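Local coordinates for endoglucanase (Mytilus edulis, PDB 1WC2), which hydrolyses internal beta-1,4-glucosidic linkages of cellulose and related beta-glucans as a family 45 glycoside hydrolase, and also has expansin activity, at residues A39-A51 and D164-C176. Sequence-based numbering, arbitrary orientation.
Sequences AQFGWNAGSFVAA and DHRTPSNSMYGQC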
loop_
_atom_site.group_PDB
_atom_site.type_symbol
_atom_site.label_atom_id
_atom_site.label_comp_id
_atom_site.label_asym_id
_atom_site.label_seq_id
_atom_site.Cartn_x
_atom_site.Cartn_y
_atom_site.Cartn_z
ATOM N N ALA A 39 19.081 6.651 1.572
ATOM C CA ALA A 39 18.685 5.926 2.773
ATOM C C ALA A 39 17.338 6.404 3.318
ATOM O O ALA A 39 16.941 7.553 3.140
ATOM C CB ALA A 39 19.743 6.071 3.860
ATOM N N GLN A 40 16.651 5.502 4.006
ATOM C CA GLN A 40 15.441 5.829 4.747
ATOM C C GLN A 40 15.752 6.480 6.101
ATOM O O GLN A 40 16.888 6.416 6.605
ATOM C CB GLN A 40 14.637 4.555 4.990
ATOM C CG GLN A 40 14.147 3.908 3.714
ATOM C CD GLN A 40 13.526 2.538 3.918
ATOM O OE1 GLN A 40 13.594 1.972 5.012
ATOM N NE2 GLN A 40 12.913 2.004 2.873
ATOM N N PHE A 41 14.723 7.095 6.696
ATOM C CA PHE A 41 14.777 7.479 8.106
ATOM C C PHE A 41 14.789 6.209 8.956
ATOM O O PHE A 41 14.650 5.096 8.439
ATOM C CB PHE A 41 13.578 8.362 8.487
ATOM C CG PHE A 41 13.608 9.726 7.855
ATOM C CD1 PHE A 41 12.551 10.174 7.071
ATOM C CD2 PHE A 41 14.705 10.564 8.040
ATOM C CE1 PHE A 41 12.595 11.420 6.505
ATOM C CE2 PHE A 41 14.741 11.808 7.464
ATOM C CZ PHE A 41 13.692 12.235 6.692
ATOM N N GLY A 42 14.969 6.369 10.265
ATOM C CA GLY A 42 14.990 5.240 11.175
ATOM C C GLY A 42 13.645 4.548 11.338
ATOM O O GLY A 42 13.616 3.363 11.658
ATOM N N TRP A 43 12.547 5.281 11.123
ATOM C CA TRP A 43 11.190 4.772 11.367
ATOM C C TRP A 43 10.577 3.933 10.246
ATOM O O TRP A 43 9.636 3.166 10.482
ATOM C CB TRP A 43 10.218 5.916 11.746
ATOM C CG TRP A 43 10.139 7.111 10.799
ATOM C CD1 TRP A 43 10.800 8.303 10.933
ATOM C CD2 TRP A 43 9.299 7.257 9.649
ATOM N NE1 TRP A 43 10.451 9.160 9.921
ATOM C CE2 TRP A 43 9.544 8.541 9.105
ATOM C CE3 TRP A 43 8.397 6.414 8.987
ATOM C CZ2 TRP A 43 8.903 9.008 7.975
ATOM C CZ3 TRP A 43 7.757 6.880 7.863
ATOM C CH2 TRP A 43 8.029 8.161 7.349
ATOM N N ASN A 44 11.107 4.038 9.033
ATOM C CA ASN A 44 10.399 3.439 7.899
ATOM C C ASN A 44 10.345 1.899 7.999
ATOM O O ASN A 44 9.333 1.277 7.687
ATOM C CB ASN A 44 11.048 3.764 6.531
ATOM C CG ASN A 44 11.319 5.245 6.286
ATOM O OD1 ASN A 44 11.857 5.950 7.136
ATOM N ND2 ASN A 44 11.047 5.694 5.062
ATOM N N ALA A 45 11.458 1.288 8.395
ATOM C CA ALA A 45 11.606 -0.165 8.288
ATOM C C ALA A 45 10.594 -0.959 9.111
ATOM O O ALA A 45 10.196 -2.056 8.705
ATOM C CB ALA A 45 13.033 -0.593 8.671
ATOM N N GLY A 46 10.197 -0.409 10.268
ATOM C CA GLY A 46 9.318 -1.090 11.192
ATOM C C GLY A 46 7.895 -0.555 11.155
ATOM O O GLY A 46 7.061 -1.016 11.924
ATOM N N SER A 47 7.597 0.407 10.271
ATOM C CA SER A 47 6.255 1.006 10.189
ATOM C C SER A 47 5.343 0.282 9.204
ATOM O O SER A 47 5.805 -0.515 8.380
ATOM C CB SER A 47 6.369 2.461 9.749
ATOM O OG SER A 47 6.902 3.257 10.792
ATOM N N PHE A 48 4.041 0.555 9.323
ATOM C CA PHE A 48 3.045 0.154 8.339
ATOM C C PHE A 48 3.062 1.202 7.214
ATOM O O PHE A 48 2.401 2.249 7.281
ATOM C CB PHE A 48 1.659 0.014 8.980
ATOM C CG PHE A 48 1.491 -1.224 9.857
ATOM C CD1 PHE A 48 0.827 -1.136 11.075
ATOM C CD2 PHE A 48 1.934 -2.481 9.434
ATOM C CE1 PHE A 48 0.638 -2.273 11.877
ATOM C CE2 PHE A 48 1.740 -3.611 10.238
ATOM C CZ PHE A 48 1.080 -3.500 11.451
ATOM N N VAL A 49 3.888 0.912 6.206
ATOM C CA VAL A 49 4.045 1.743 5.021
ATOM C C VAL A 49 3.901 0.892 3.769
ATOM O O VAL A 49 4.041 -0.333 3.813
ATOM C CB VAL A 49 5.397 2.521 5.031
ATOM C CG1 VAL A 49 5.424 3.515 6.203
ATOM C CG2 VAL A 49 6.608 1.578 5.059
ATOM N N ALA A 50 3.631 1.568 2.657
ATOM C CA ALA A 50 3.292 0.897 1.410
ATOM C C ALA A 50 3.836 1.620 0.190
ATOM O O ALA A 50 4.042 2.833 0.199
ATOM C CB ALA A 50 1.788 0.776 1.282
ATOM N N ALA A 51 4.030 0.851 -0.874
ATOM C CA ALA A 51 4.252 1.368 -2.215
ATOM C C ALA A 51 2.945 1.225 -2.993
ATOM O O ALA A 51 2.405 0.122 -3.103
ATOM C CB ALA A 51 5.380 0.605 -2.904
ATOM N N ASP A 164 -2.203 2.325 16.744
ATOM C CA ASP A 164 -1.027 1.507 16.464
ATOM C C ASP A 164 0.081 2.422 15.972
ATOM O O ASP A 164 0.024 2.942 14.851
ATOM C CB ASP A 164 -1.348 0.415 15.440
ATOM C CG ASP A 164 -0.288 -0.676 15.376
ATOM O OD1 ASP A 164 0.923 -0.375 15.498
ATOM O OD2 ASP A 164 -0.616 -1.861 15.180
ATOM N N HIS A 165 1.103 2.592 16.809
ATOM C CA HIS A 165 2.161 3.547 16.535
ATOM C C HIS A 165 2.955 3.197 15.274
ATOM O O HIS A 165 3.648 4.052 14.751
ATOM C CB HIS A 165 3.103 3.698 17.735
ATOM C CG HIS A 165 2.442 4.230 18.972
ATOM N ND1 HIS A 165 2.963 4.030 20.234
ATOM C CD2 HIS A 165 1.309 4.954 19.145
ATOM C CE1 HIS A 165 2.172 4.595 21.131
ATOM N NE2 HIS A 165 1.167 5.171 20.497
ATOM N N ARG A 166 2.854 1.954 14.795
ATOM C CA ARG A 166 3.507 1.562 13.547
ATOM C C ARG A 166 2.941 2.304 12.339
ATOM O O ARG A 166 3.631 2.450 11.361
ATOM C CB ARG A 166 3.434 0.043 13.334
ATOM C CG ARG A 166 4.314 -0.746 14.297
ATOM C CD ARG A 166 4.141 -2.251 14.216
ATOM N NE ARG A 166 2.792 -2.665 14.606
ATOM C CZ ARG A 166 2.375 -3.928 14.652
ATOM N NH1 ARG A 166 3.199 -4.929 14.372
ATOM N NH2 ARG A 166 1.126 -4.200 15.013
ATOM N N THR A 167 1.683 2.751 12.395
ATOM C CA THR A 167 1.162 3.636 11.335
ATOM C C THR A 167 1.775 5.016 11.550
ATOM O O THR A 167 1.521 5.613 12.597
ATOM C CB THR A 167 -0.367 3.751 11.421
ATOM O OG1 THR A 167 -0.982 2.472 11.188
ATOM C CG2 THR A 167 -0.926 4.700 10.355
ATOM N N PRO A 168 2.577 5.542 10.625
ATOM C CA PRO A 168 3.185 6.865 10.838
ATOM C C PRO A 168 2.166 7.993 10.982
ATOM O O PRO A 168 1.107 7.973 10.359
ATOM C CB PRO A 168 4.047 7.061 9.588
ATOM C CG PRO A 168 4.321 5.678 9.115
ATOM C CD PRO A 168 3.019 4.959 9.344
ATOM N N SER A 169 2.516 8.983 11.795
ATOM C CA SER A 169 1.737 10.205 11.949
ATOM C C SER A 169 1.986 11.203 10.815
ATOM O O SER A 169 2.971 11.112 10.072
ATOM C CB SER A 169 2.102 10.872 13.278
ATOM O OG SER A 169 3.442 11.310 13.223
ATOM N N ASN A 170 1.108 12.186 10.698
ATOM C CA ASN A 170 1.336 13.286 9.772
ATOM C C ASN A 170 2.641 14.041 10.069
ATOM O O ASN A 170 3.331 14.462 9.148
ATOM C CB ASN A 170 0.141 14.240 9.753
ATOM C CG ASN A 170 -1.113 13.601 9.150
ATOM O OD1 ASN A 170 -1.045 12.914 8.120
ATOM N ND2 ASN A 170 -2.258 13.813 9.790
ATOM N N SER A 171 2.974 14.204 11.348
ATOM C CA SER A 171 4.243 14.816 11.743
ATOM C C SER A 171 5.443 14.068 11.152
ATOM O O SER A 171 6.400 14.682 10.688
ATOM C CB SER A 171 4.366 14.849 13.270
ATOM O OG SER A 171 5.663 15.267 13.676
ATOM N N MET A 172 5.401 12.745 11.202
ATOM C CA MET A 172 6.452 11.929 10.610
ATOM C C MET A 172 6.557 12.146 9.106
ATOM O O MET A 172 7.669 12.304 8.580
ATOM C CB MET A 172 6.246 10.452 10.951
ATOM C CG MET A 172 6.516 10.186 12.436
ATOM S SD MET A 172 5.806 8.690 13.096
ATOM C CE MET A 172 6.727 7.690 12.414
ATOM N N TYR A 173 5.424 12.184 8.409
ATOM C CA TYR A 173 5.464 12.455 6.970
ATOM C C TYR A 173 6.081 13.844 6.679
ATOM O O TYR A 173 6.730 14.043 5.647
ATOM C CB TYR A 173 4.080 12.310 6.300
ATOM C CG TYR A 173 4.199 12.585 4.817
ATOM C CD1 TYR A 173 4.956 11.748 3.992
ATOM C CD2 TYR A 173 3.629 13.714 4.247
ATOM C CE1 TYR A 173 5.120 12.034 2.641
ATOM C CE2 TYR A 173 3.789 13.998 2.891
ATOM C CZ TYR A 173 4.553 13.153 2.104
ATOM O OH TYR A 173 4.766 13.405 0.769
ATOM N N GLY A 174 5.910 14.796 7.597
ATOM C CA GLY A 174 6.521 16.110 7.468
ATOM C C GLY A 174 8.039 16.124 7.350
ATOM O O GLY A 174 8.611 17.103 6.880
ATOM N N GLN A 175 8.682 15.053 7.801
ATOM C CA GLN A 175 10.118 14.846 7.615
ATOM C C GLN A 175 10.517 14.564 6.168
ATOM O O GLN A 175 11.683 14.759 5.798
ATOM C CB GLN A 175 10.600 13.675 8.462
ATOM C CG GLN A 175 10.395 13.864 9.958
ATOM C CD GLN A 175 10.781 12.645 10.759
ATOM O OE1 GLN A 175 11.555 11.811 10.288
ATOM N NE2 GLN A 175 10.249 12.535 11.974
ATOM N N CYS A 176 9.581 14.049 5.366
ATOM C CA CYS A 176 9.861 13.607 4.003
ATOM C C CYS A 176 9.982 14.808 3.075
ATOM O O CYS A 176 9.251 15.789 3.223
ATOM C CB CYS A 176 8.733 12.683 3.514
ATOM S SG CYS A 176 8.463 11.241 4.614
HETATM O O HOH W 1 5.569 4.731 12.947
#
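W43 is held by M172, Q175 and P168 of segment 164-176. M172 CE rests over one face of the indole, 4.1 Å from the centroid of the five-membered ring, a CH-pi contact; M172 SD stands farther above the same ring, 5.2 Å from its centroid, the Met-aromatic contact. N44 OD1 lies above the opposite face. At the rim, W43 NE1 donates to Q175 OE1 (2.9 Å, 158°); the oxygen sits in the ring plane, but the donor lies above the amide plane. The same OE1 lies 3.7 Å above the centre of the F41 ring. C176 SG approaches the six-membered edge, and P168 CG packs 3.8 Å from W43 CZ3. With chi1 53°, W43 CG sits between its backbone N and carbonyl carbon, turning the indole toward segment 164-176, a face to M172 and NE1 to Q175. A leucine at W43 would probably leave Q175 OE1 without its indole donor and M172 CE without a flat face to lie on.

F48 N donates to R166 O (2.8 Å), and F48 CZ sits 3.5 Å from R166 CZ, over the guanidinium centre, the two planes 48° apart. A side-on salt bridge holds that guanidinium: R166 NE reaches D164 OD1, and R166 NH2 reaches D164 OD2 at 2.9 Å, both on syn lone pairs. D164 OD1 also accepts from R166 N, closing an Asx turn, and K95 is a second cationic partner of D164 OD2. Between the two ends a water donates to S47 OG and H165 O, and S47 OG in turn donates to W43 O.

Outside this shell, a capping box of S169 and M172 starts helix 170-173, and a disulfide ties C176 to C32. Segment 164-176 thus packs against the lead-in to strand 49-53 of the double-psi barrel, with P168 and Y173 touching strand 94-100 and T167 and S169 meeting helix 157-163.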